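Local structure of alpha-fucosidase (Bifidobacterium bifidum, 2EAB) at residues G478-M482 and H540-M546; Y532-K536 and P600-V604; T559-S565 and D574-S580; A612-A616 and A628-C634. The protein probably releases alpha-1,2-linked L-fucose from glycans by hydrolysis, this chain being the catalytic region, with a glycoside hydrolase family 95 domain, of a longer membrane protein. All coordinates share one frame; numbering follows the deposited sequence.

How the interactions relate
All four contacts lie within the family 95 catalytic range, away from the annotated calcium sites. Interactions 1 and 2 share helix 525-546, with centres 13 Å apart, and meet where Tyr481 OH bonds to Leu534 O at 2.8 Å. Interaction 4 joins both: Trp615 NE1 bonds to Val543 O of interaction 1 at 2.9 Å, and Ser633 OG bonds to Val604 O of interaction 2 at 2.7 Å. Interaction 3 meets interaction 1 through packing alone, Tyr542 CE2 lying 4.0 Å from Thr560 CG2. It stays clear of interactions 2 and 4, the nearest atoms being about 12 and 7 Å away.

Interaction 1. Residues G478-M482 and H540-M546; sequences GEGYM and HFYVNYM
Phe541 lies against Gly480, its CB 3.6 Å from Gly480 CA, and its ring reaches along the loop towards Met482. With CG opposite its backbone N (chi1 180°), the aromatic ring stands out from the helix. Glu479 O and Met482 CE meet it at the edge, near its plane, CE lying 4.0 Å from Phe541 CZ. The absence of a side chain at Gly480 allows this approach. Met482 is stretched out until its last torsion, where it turns CE to within 3.7 Å of Met546 CE; the two thioether chains touch methyl to methyl. At the other end of the contact, Glu479 crosses Tyr545 at about a right angle, carboxylate and ring planes 75° apart. Tyr545 OH donates to Glu479 OE1, though the position of this oxygen is somewhat uncertain. Asn544 lays ND2 over a face of the His540 imidazole, 3.2 Å above its plane and offset toward the rim, while donating to His540 O at 2.9 Å. That carbonyl thus accepts two bonds, the other from Asn544 N. Beyond these residues, Phe541 and Met482 also pack on helix 452-463, which precedes the loop, and Tyr481 turns away to sit on helix 507-520, so that residues 478-482 are held between helices 452-463, 507-520 and 525-546.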
# COMPACT_ATOMS: atom_id res chain seq x y z
N GLY A 478 16.33 -14.37 -16.85
CA GLY A 478 17.48 -13.46 -16.78
C GLY A 478 18.35 -13.73 -15.57
O GLY A 478 18.07 -14.63 -14.77
N GLU A 479 19.42 -12.95 -15.44
CA GLU A 479 20.38 -13.13 -14.35
C GLU A 479 19.98 -12.42 -13.06
O GLU A 479 20.59 -12.65 -12.01
CB GLU A 479 21.77 -12.69 -14.79
CG GLU A 479 22.38 -13.62 -15.82
CD GLU A 479 22.48 -15.04 -15.31
OE1 GLU A 479 23.14 -15.26 -14.27
OE2 GLU A 479 21.88 -15.94 -15.94
N GLY A 480 18.96 -11.58 -13.13
CA GLY A 480 18.51 -10.86 -11.95
C GLY A 480 18.16 -9.42 -12.21
O GLY A 480 18.68 -8.79 -13.14
N TYR A 481 17.27 -8.90 -11.38
CA TYR A 481 16.88 -7.50 -11.43
C TYR A 481 17.00 -6.92 -10.03
O TYR A 481 16.62 -7.55 -9.04
CB TYR A 481 15.46 -7.33 -12.02
CG TYR A 481 14.40 -8.18 -11.36
CD1 TYR A 481 13.50 -7.62 -10.47
CD2 TYR A 481 14.30 -9.55 -11.63
CE1 TYR A 481 12.53 -8.40 -9.85
CE2 TYR A 481 13.34 -10.34 -11.02
CZ TYR A 481 12.46 -9.76 -10.12
OH TYR A 481 11.50 -10.53 -9.51
N MET A 482 17.58 -5.73 -9.96
CA MET A 482 17.87 -5.08 -8.70
C MET A 482 17.18 -3.72 -8.68
O MET A 482 17.19 -3.00 -9.67
CB MET A 482 19.39 -4.91 -8.55
CG MET A 482 19.82 -4.27 -7.25
SD MET A 482 21.59 -3.91 -7.24
CE MET A 482 22.20 -5.05 -5.98
N HIS A 540 17.45 -16.60 -8.24
CA HIS A 540 18.67 -16.81 -9.01
C HIS A 540 19.69 -15.71 -8.71
O HIS A 540 20.87 -15.98 -8.47
CB HIS A 540 18.37 -16.83 -10.50
CG HIS A 540 19.56 -17.13 -11.34
ND1 HIS A 540 20.37 -16.15 -11.88
CD2 HIS A 540 20.09 -18.31 -11.72
CE1 HIS A 540 21.35 -16.73 -12.56
NE2 HIS A 540 21.20 -18.04 -12.47
N PHE A 541 19.21 -14.47 -8.74
CA PHE A 541 20.04 -13.30 -8.51
C PHE A 541 20.69 -13.35 -7.14
O PHE A 541 21.91 -13.21 -7.01
CB PHE A 541 19.19 -12.03 -8.66
CG PHE A 541 19.94 -10.75 -8.44
CD1 PHE A 541 21.11 -10.47 -9.16
CD2 PHE A 541 19.47 -9.82 -7.53
CE1 PHE A 541 21.80 -9.28 -8.95
CE2 PHE A 541 20.15 -8.62 -7.32
CZ PHE A 541 21.32 -8.35 -8.03
N TYR A 542 19.89 -13.59 -6.10
CA TYR A 542 20.44 -13.63 -4.75
C TYR A 542 21.39 -14.78 -4.54
O TYR A 542 22.48 -14.59 -3.99
CB TYR A 542 19.33 -13.57 -3.69
CG TYR A 542 19.19 -12.15 -3.21
CD1 TYR A 542 18.43 -11.22 -3.93
CD2 TYR A 542 19.88 -11.71 -2.09
CE1 TYR A 542 18.34 -9.90 -3.52
CE2 TYR A 542 19.81 -10.39 -1.67
CZ TYR A 542 19.03 -9.49 -2.39
OH TYR A 542 18.96 -8.18 -1.99
N VAL A 543 21.01 -15.97 -4.99
CA VAL A 543 21.87 -17.15 -4.82
C VAL A 543 23.21 -16.99 -5.53
O VAL A 543 24.27 -17.29 -4.96
CB VAL A 543 21.15 -18.44 -5.30
CG1 VAL A 543 22.14 -19.60 -5.47
CG2 VAL A 543 20.04 -18.82 -4.33
N ASN A 544 23.18 -16.51 -6.77
CA ASN A 544 24.37 -16.48 -7.61
C ASN A 544 25.25 -15.25 -7.48
O ASN A 544 26.46 -15.33 -7.73
CB ASN A 544 23.99 -16.71 -9.07
CG ASN A 544 23.58 -18.13 -9.33
OD1 ASN A 544 24.42 -19.01 -9.51
ND2 ASN A 544 22.28 -18.38 -9.32
N TYR A 545 24.66 -14.13 -7.07
CA TYR A 545 25.40 -12.87 -7.04
C TYR A 545 25.51 -12.20 -5.67
O TYR A 545 26.54 -11.58 -5.37
CB TYR A 545 24.82 -11.88 -8.05
CG TYR A 545 24.88 -12.40 -9.46
CD1 TYR A 545 26.02 -12.19 -10.24
CD2 TYR A 545 23.81 -13.10 -10.02
CE1 TYR A 545 26.09 -12.67 -11.54
CE2 TYR A 545 23.87 -13.58 -11.32
CZ TYR A 545 25.01 -13.36 -12.07
OH TYR A 545 25.08 -13.82 -13.36
N MET A 546 24.48 -12.33 -4.84
CA MET A 546 24.39 -11.53 -3.62
C MET A 546 24.86 -12.22 -2.34
O MET A 546 25.48 -11.58 -1.48
CB MET A 546 22.98 -10.98 -3.43
CG MET A 546 22.46 -10.15 -4.60
SD MET A 546 23.39 -8.65 -4.92
CE MET A 546 22.94 -7.66 -3.49

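Interaction 2. Residues Y532-K536 and P600-V604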
# COMPACT_ATOMS: atom_id res chain seq x y z
N TYR A 532 5.83 -17.01 -9.93
CA TYR A 532 6.95 -17.94 -10.05
C TYR A 532 8.06 -17.35 -10.91
O TYR A 532 9.23 -17.43 -10.55
CB TYR A 532 6.52 -19.31 -10.59
CG TYR A 532 7.71 -20.20 -10.85
CD1 TYR A 532 8.44 -20.74 -9.79
CD2 TYR A 532 8.13 -20.48 -12.15
CE1 TYR A 532 9.55 -21.54 -10.02
CE2 TYR A 532 9.24 -21.29 -12.39
CZ TYR A 532 9.94 -21.82 -11.31
OH TYR A 532 11.04 -22.62 -11.51
N ALA A 533 7.70 -16.79 -12.07
CA ALA A 533 8.70 -16.20 -12.95
C ALA A 533 9.51 -15.12 -12.22
O ALA A 533 10.74 -15.11 -12.28
CB ALA A 533 8.05 -15.64 -14.22
N LEU A 534 8.82 -14.23 -11.50
CA LEU A 534 9.50 -13.17 -10.74
C LEU A 534 10.41 -13.73 -9.66
O LEU A 534 11.55 -13.28 -9.50
CB LEU A 534 8.48 -12.22 -10.12
CG LEU A 534 7.79 -11.26 -11.09
CD1 LEU A 534 6.53 -10.68 -10.46
CD2 LEU A 534 8.73 -10.15 -11.53
N LEU A 535 9.89 -14.70 -8.91
CA LEU A 535 10.64 -15.29 -7.81
C LEU A 535 11.83 -16.10 -8.28
O LEU A 535 12.87 -16.09 -7.63
CB LEU A 535 9.73 -16.16 -6.94
CG LEU A 535 8.79 -15.39 -6.01
CD1 LEU A 535 7.66 -16.27 -5.54
CD2 LEU A 535 9.56 -14.81 -4.83
N LYS A 536 11.67 -16.79 -9.41
CA LYS A 536 12.74 -17.60 -9.97
C LYS A 536 13.96 -16.72 -10.27
O LYS A 536 15.09 -17.05 -9.88
CB LYS A 536 12.25 -18.28 -11.25
CG LYS A 536 13.30 -19.10 -11.98
CD LYS A 536 12.71 -19.67 -13.28
CE LYS A 536 13.77 -20.40 -14.09
NZ LYS A 536 13.22 -20.97 -15.35
N PRO A 600 9.24 -27.70 -12.21
CA PRO A 600 9.65 -28.08 -13.56
C PRO A 600 11.10 -27.75 -13.89
O PRO A 600 11.69 -28.38 -14.78
CB PRO A 600 8.71 -27.27 -14.46
CG PRO A 600 8.27 -26.12 -13.62
CD PRO A 600 8.16 -26.69 -12.24
N ASP A 601 11.67 -26.77 -13.19
CA ASP A 601 13.04 -26.35 -13.45
C ASP A 601 14.06 -27.01 -12.52
O ASP A 601 15.26 -26.80 -12.65
CB ASP A 601 13.15 -24.82 -13.37
CG ASP A 601 12.26 -24.11 -14.38
OD1 ASP A 601 12.17 -24.57 -15.54
OD2 ASP A 601 11.64 -23.09 -14.02
N GLY A 602 13.57 -27.83 -11.59
CA GLY A 602 14.43 -28.55 -10.64
C GLY A 602 15.29 -27.63 -9.80
O GLY A 602 16.50 -27.83 -9.69
N LEU A 603 14.66 -26.61 -9.21
CA LEU A 603 15.38 -25.56 -8.48
C LEU A 603 15.22 -25.63 -6.96
O LEU A 603 15.98 -25.00 -6.22
CB LEU A 603 14.98 -24.18 -9.00
CG LEU A 603 15.34 -23.91 -10.47
CD1 LEU A 603 14.83 -22.54 -10.91
CD2 LEU A 603 16.83 -24.03 -10.72
N VAL A 604 14.25 -26.41 -6.49
CA VAL A 604 14.02 -26.56 -5.05
C VAL A 604 15.22 -27.23 -4.38
O VAL A 604 15.70 -26.77 -3.33
CB VAL A 604 12.71 -27.35 -4.77
CG1 VAL A 604 12.58 -27.71 -3.29
CG2 VAL A 604 11.51 -26.55 -5.22
O HOH W 1 10.76 -25.24 -10.93
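Lys536 reaches from helix 525-546 to Asp601 as a fully extended chain whose methylenes touch in turn the Tyr532 ring, Leu603 and Asp601. Its CB rests over one face of the Tyr532 ring one helical turn earlier, 4.2 Å above the plane and offset toward the rim. CG then meets Leu603 CD1 at 3.9 Å, the two side chains crossing at about a right angle. CD comes alongside the carboxylate, 3.7 Å from Asp601 OD2, and CE touches both that oxygen and Leu603 CD1. At the tip, NZ forms a salt bridge with Asp601 OD2 at 3.0 Å, weak as a hydrogen bond; Glu477 is the stronger partner of this ammonium group. The helix belongs to the all-helical barrel, the (alpha/alpha)6 fold expected of the family 95 catalytic domain, and residues 600-604 are part of the long excursion between helices 577-596 and 632-639. Both of these helices pack on Tyr532, which supplies the firmer bond of the contact. Its OH donates to Asp601 OD2 at 2.6 Å, on the anti side of the carboxylate and 20° out of its plane, with ring and carboxylate only 24° from coplanar. Replacing Asp601 by an alanine would probably leave the Tyr532 hydroxyl without its acceptor and Lys536 with Glu477 but no carboxylate from residues 600-604. A water donates to Tyr532 OH at 2.7 Å and accepts from Asp601 N at 2.9 Å, bridging the phenol to the loop backbone.

Interaction 3. Residues T559-S565 and D574-S580; sequences TTGVAYS and DGNTYES
Thr560 and Glu579 meet obliquely, Thr560 OG1 donating to Glu579 OE1 at 2.6 Å on the anti side of the carboxylate, 16° out of its plane. Nearby, Thr559 OG1 donates almost straight along the C-O axis of Asp574 OD1, at 2.8 Å. Between the two threonine bonds the backbones join: Gly575 N reaches Gly561 O at 2.8 Å, from 45° above the carbonyl plane. Ala563 CB touches both Asn576 ND2, 3.6 Å away, and the Glu579 carboxylate carbon.

A second shell fixes these groups. Thr559 OG1 also accepts from Gly561 N at 3.3 Å, an ST turn, and Asp574 OD1 takes a further bond from His548. Asn576, at the N-cap, accepts from Glu579 N at 2.8 Å (N-H...O 173°), fixing the first turn that carries Glu579. One water links Asn576 ND2 to Ala563 O; another links Tyr578 N to Ser565 OG, which is itself bonded to Glu652. Val562 and Asp574 form an antiparallel non-hydrogen-bonded pair, their side chains on the face packed by helix 103-113. The arrangement is a beta hairpin that runs through an asparagine N-cap straight into helix 577-596 of the family 95 catalytic domain.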
# COMPACT_ATOMS: atom_id res chain seq x y z
N THR A 559 25.26 -14.88 4.48
CA THR A 559 24.59 -13.60 4.63
C THR A 559 24.49 -12.93 3.27
O THR A 559 25.01 -13.43 2.27
CB THR A 559 25.34 -12.63 5.59
OG1 THR A 559 26.60 -12.27 5.00
CG2 THR A 559 25.54 -13.24 6.98
N THR A 560 23.83 -11.78 3.25
CA THR A 560 23.69 -10.99 2.03
C THR A 560 24.86 -10.03 1.82
O THR A 560 24.81 -9.18 0.93
CB THR A 560 22.38 -10.19 2.04
OG1 THR A 560 22.32 -9.41 3.24
CG2 THR A 560 21.18 -11.11 2.00
N GLY A 561 25.92 -10.15 2.61
CA GLY A 561 27.06 -9.25 2.48
C GLY A 561 26.75 -7.87 3.04
O GLY A 561 25.90 -7.72 3.92
N VAL A 562 27.43 -6.86 2.51
CA VAL A 562 27.35 -5.52 3.09
C VAL A 562 25.89 -5.04 3.17
O VAL A 562 25.15 -5.08 2.19
CB VAL A 562 28.31 -4.53 2.39
CG1 VAL A 562 27.93 -4.30 0.95
CG2 VAL A 562 28.37 -3.23 3.17
N ALA A 563 25.50 -4.61 4.36
CA ALA A 563 24.11 -4.23 4.61
C ALA A 563 23.98 -3.23 5.73
O ALA A 563 24.77 -3.22 6.68
CB ALA A 563 23.28 -5.47 4.91
N TYR A 564 22.94 -2.40 5.61
CA TYR A 564 22.53 -1.45 6.62
C TYR A 564 21.18 -1.87 7.17
O TYR A 564 20.31 -2.32 6.41
CB TYR A 564 22.40 -0.06 5.98
CG TYR A 564 22.08 1.07 6.93
CD1 TYR A 564 22.82 1.27 8.09
CD2 TYR A 564 21.04 1.96 6.65
CE1 TYR A 564 22.53 2.31 8.96
CE2 TYR A 564 20.75 3.01 7.51
CZ TYR A 564 21.50 3.18 8.66
OH TYR A 564 21.21 4.23 9.51
N SER A 565 21.00 -1.76 8.48
CA SER A 565 19.70 -2.00 9.08
C SER A 565 19.03 -0.65 9.29
O SER A 565 19.41 0.08 10.21
CB SER A 565 19.86 -2.73 10.42
OG SER A 565 18.61 -3.25 10.84
N ASP A 574 28.23 -7.30 8.07
CA ASP A 574 28.22 -8.54 7.32
C ASP A 574 26.82 -9.16 7.40
O ASP A 574 26.54 -10.02 8.24
CB ASP A 574 29.30 -9.49 7.86
CG ASP A 574 29.59 -10.64 6.92
OD1 ASP A 574 28.80 -10.90 5.98
OD2 ASP A 574 30.64 -11.29 7.11
N GLY A 575 25.95 -8.69 6.51
CA GLY A 575 24.54 -9.04 6.56
C GLY A 575 23.88 -8.45 7.79
O GLY A 575 24.50 -7.74 8.58
N ASN A 576 22.60 -8.76 7.95
CA ASN A 576 21.83 -8.41 9.14
C ASN A 576 20.51 -9.15 9.11
O ASN A 576 20.15 -9.77 8.12
CB ASN A 576 21.66 -6.88 9.31
CG ASN A 576 20.96 -6.22 8.13
OD1 ASN A 576 20.12 -6.82 7.44
ND2 ASN A 576 21.29 -4.95 7.89
N THR A 577 19.78 -9.08 10.22
CA THR A 577 18.54 -9.82 10.36
C THR A 577 17.47 -9.32 9.39
O THR A 577 16.70 -10.13 8.85
CB THR A 577 18.06 -9.73 11.80
OG1 THR A 577 19.10 -10.24 12.64
CG2 THR A 577 16.78 -10.54 12.03
N TYR A 578 17.43 -8.01 9.16
CA TYR A 578 16.54 -7.39 8.19
C TYR A 578 16.65 -8.07 6.82
O TYR A 578 15.68 -8.64 6.30
CB TYR A 578 16.84 -5.88 8.15
CG TYR A 578 16.49 -5.17 6.86
CD1 TYR A 578 15.17 -5.04 6.44
CD2 TYR A 578 17.49 -4.60 6.08
CE1 TYR A 578 14.86 -4.39 5.24
CE2 TYR A 578 17.20 -3.94 4.90
CZ TYR A 578 15.89 -3.84 4.48
OH TYR A 578 15.64 -3.20 3.29
N GLU A 579 17.85 -8.06 6.25
CA GLU A 579 18.02 -8.62 4.90
C GLU A 579 17.90 -10.14 4.87
O GLU A 579 17.30 -10.69 3.95
CB GLU A 579 19.34 -8.18 4.27
CG GLU A 579 19.38 -6.69 3.93
CD GLU A 579 20.37 -6.33 2.84
OE1 GLU A 579 21.18 -7.18 2.42
OE2 GLU A 579 20.35 -5.16 2.40
N SER A 580 18.48 -10.81 5.86
CA SER A 580 18.39 -12.27 5.90
C SER A 580 16.96 -12.76 6.08
O SER A 580 16.58 -13.77 5.48
CB SER A 580 19.31 -12.86 6.96
OG SER A 580 20.65 -12.67 6.58
O HOH W 2 22.80 -4.92 0.91
O HOH W 3 23.54 -3.70 9.22
O HOH W 4 21.44 -2.61 3.11
O HOH W 5 18.65 -6.06 10.85

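Interaction 4. Residues A612-A616 and A628-C634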
# COMPACT_ATOMS: atom_id res chain seq x y z
N ALA A 612 27.90 -23.49 3.52
CA ALA A 612 28.22 -22.14 3.08
C ALA A 612 29.50 -22.12 2.24
O ALA A 612 29.71 -21.20 1.45
CB ALA A 612 28.34 -21.20 4.27
N ASP A 613 30.34 -23.14 2.40
CA ASP A 613 31.53 -23.31 1.57
C ASP A 613 31.20 -23.51 0.09
O ASP A 613 32.05 -23.30 -0.77
CB ASP A 613 32.38 -24.49 2.07
CG ASP A 613 33.08 -24.20 3.39
OD1 ASP A 613 33.24 -23.01 3.75
OD2 ASP A 613 33.50 -25.17 4.06
N ASN A 614 29.96 -23.92 -0.20
CA ASN A 614 29.51 -24.13 -1.58
C ASN A 614 29.44 -22.84 -2.39
O ASN A 614 29.29 -22.88 -3.61
CB ASN A 614 28.14 -24.82 -1.61
CG ASN A 614 28.15 -26.20 -0.98
OD1 ASN A 614 29.21 -26.74 -0.63
ND2 ASN A 614 26.97 -26.79 -0.84
N TRP A 615 29.55 -21.70 -1.71
CA TRP A 615 29.47 -20.39 -2.36
C TRP A 615 30.84 -19.79 -2.72
O TRP A 615 30.92 -18.64 -3.15
CB TRP A 615 28.63 -19.41 -1.52
CG TRP A 615 27.19 -19.47 -1.90
CD1 TRP A 615 26.51 -18.58 -2.68
CD2 TRP A 615 26.24 -20.49 -1.53
NE1 TRP A 615 25.20 -18.97 -2.83
CE2 TRP A 615 25.01 -20.14 -2.13
CE3 TRP A 615 26.31 -21.65 -0.75
CZ2 TRP A 615 23.86 -20.92 -1.97
CZ3 TRP A 615 25.16 -22.42 -0.60
CH2 TRP A 615 23.95 -22.05 -1.21
N ALA A 616 31.90 -20.59 -2.58
CA ALA A 616 33.26 -20.12 -2.85
C ALA A 616 33.39 -19.60 -4.27
O ALA A 616 32.93 -20.25 -5.22
CB ALA A 616 34.27 -21.23 -2.58
N ALA A 628 28.52 -27.84 -6.91
CA ALA A 628 28.14 -27.81 -5.50
C ALA A 628 26.66 -27.44 -5.33
O ALA A 628 26.10 -26.73 -6.17
CB ALA A 628 29.02 -26.86 -4.72
N ASN A 629 26.06 -27.92 -4.26
CA ASN A 629 24.66 -27.65 -3.97
C ASN A 629 24.45 -26.18 -3.58
O ASN A 629 24.85 -25.76 -2.50
CB ASN A 629 24.16 -28.58 -2.86
CG ASN A 629 22.68 -28.42 -2.56
OD1 ASN A 629 21.99 -27.57 -3.13
ND2 ASN A 629 22.18 -29.24 -1.64
N ARG A 630 23.85 -25.42 -4.49
CA ARG A 630 23.44 -24.04 -4.21
C ARG A 630 21.96 -23.88 -4.49
O ARG A 630 21.49 -22.81 -4.90
CB ARG A 630 24.28 -23.04 -5.02
CG ARG A 630 25.73 -22.97 -4.57
CD ARG A 630 26.53 -21.96 -5.36
NE ARG A 630 26.77 -22.38 -6.74
CZ ARG A 630 27.81 -23.10 -7.16
NH1 ARG A 630 28.74 -23.49 -6.30
NH2 ARG A 630 27.91 -23.42 -8.44
N SER A 631 21.21 -24.96 -4.27
CA SER A 631 19.77 -24.97 -4.50
C SER A 631 19.05 -24.03 -3.53
O SER A 631 19.60 -23.62 -2.50
CB SER A 631 19.21 -26.38 -4.36
OG SER A 631 19.32 -26.85 -3.03
N TRP A 632 17.80 -23.71 -3.85
CA TRP A 632 17.02 -22.82 -3.01
C TRP A 632 16.87 -23.36 -1.58
O TRP A 632 17.00 -22.60 -0.63
CB TRP A 632 15.66 -22.53 -3.62
CG TRP A 632 15.72 -21.79 -4.93
CD1 TRP A 632 16.82 -21.17 -5.48
CD2 TRP A 632 14.64 -21.58 -5.83
NE1 TRP A 632 16.47 -20.60 -6.68
CE2 TRP A 632 15.14 -20.83 -6.92
CE3 TRP A 632 13.29 -21.95 -5.83
CZ2 TRP A 632 14.34 -20.45 -8.00
CZ3 TRP A 632 12.49 -21.56 -6.90
CH2 TRP A 632 13.02 -20.82 -7.97
N SER A 633 16.61 -24.66 -1.44
CA SER A 633 16.50 -25.28 -0.11
C SER A 633 17.80 -25.17 0.67
O SER A 633 17.79 -24.88 1.87
CB SER A 633 16.09 -26.75 -0.22
OG SER A 633 14.80 -26.88 -0.79
N CYS A 634 18.92 -25.40 -0.00
CA CYS A 634 20.22 -25.31 0.64
C CYS A 634 20.49 -23.88 1.11
O CYS A 634 20.79 -23.65 2.28
CB CYS A 634 21.32 -25.78 -0.31
SG CYS A 634 22.97 -25.60 0.39
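The indole of Trp615 has the aliphatic part of Arg630 over one face and Cys634 at its edge. Arg630 CG stands 3.7 Å from the centroid of the Trp615 six-membered ring, 7° off the normal, a CH-pi contact, while Cys634 SG lies near the ring plane, 4.0 Å from Trp615 CZ3. Phe623 packs edge-to-face with this indole and makes a cation-pi contact with Arg630. The bend at chi3 (-70°) swings the guanidinium until its plane is 80° from the indole. Asn614 O lies at the guanidinium edge, and Ala628 O over the centre of one face. Arg630 NH1 donates to Asn614 O at 2.8 Å, almost in line with the carbonyl bond. The Asn614 side chain adds a second bond: ND2 donates to Asn629 O at 2.9 Å, tilted out of both planes, and CB touches Ala628 CB. Asn629 OD1 closes an Asx turn by accepting from Ser631 N at 3.0 Å and also accepts a hydrogen bond from Ser631 OG; Ser631 is in turn the N-cap of helix 632-639, its OG weakly bonded to Cys634 N. The disulfide to Cys610 ties this helix start to the chain just before residues 612-616. Were Trp615 replaced by an alanine, a gap would probably open beneath Arg630 and beside the Cys634 sulfur, and Val543 O would lose its indole donor. Through that NE1 bond the 3-10 turn 612-615 is fastened to helix 525-546.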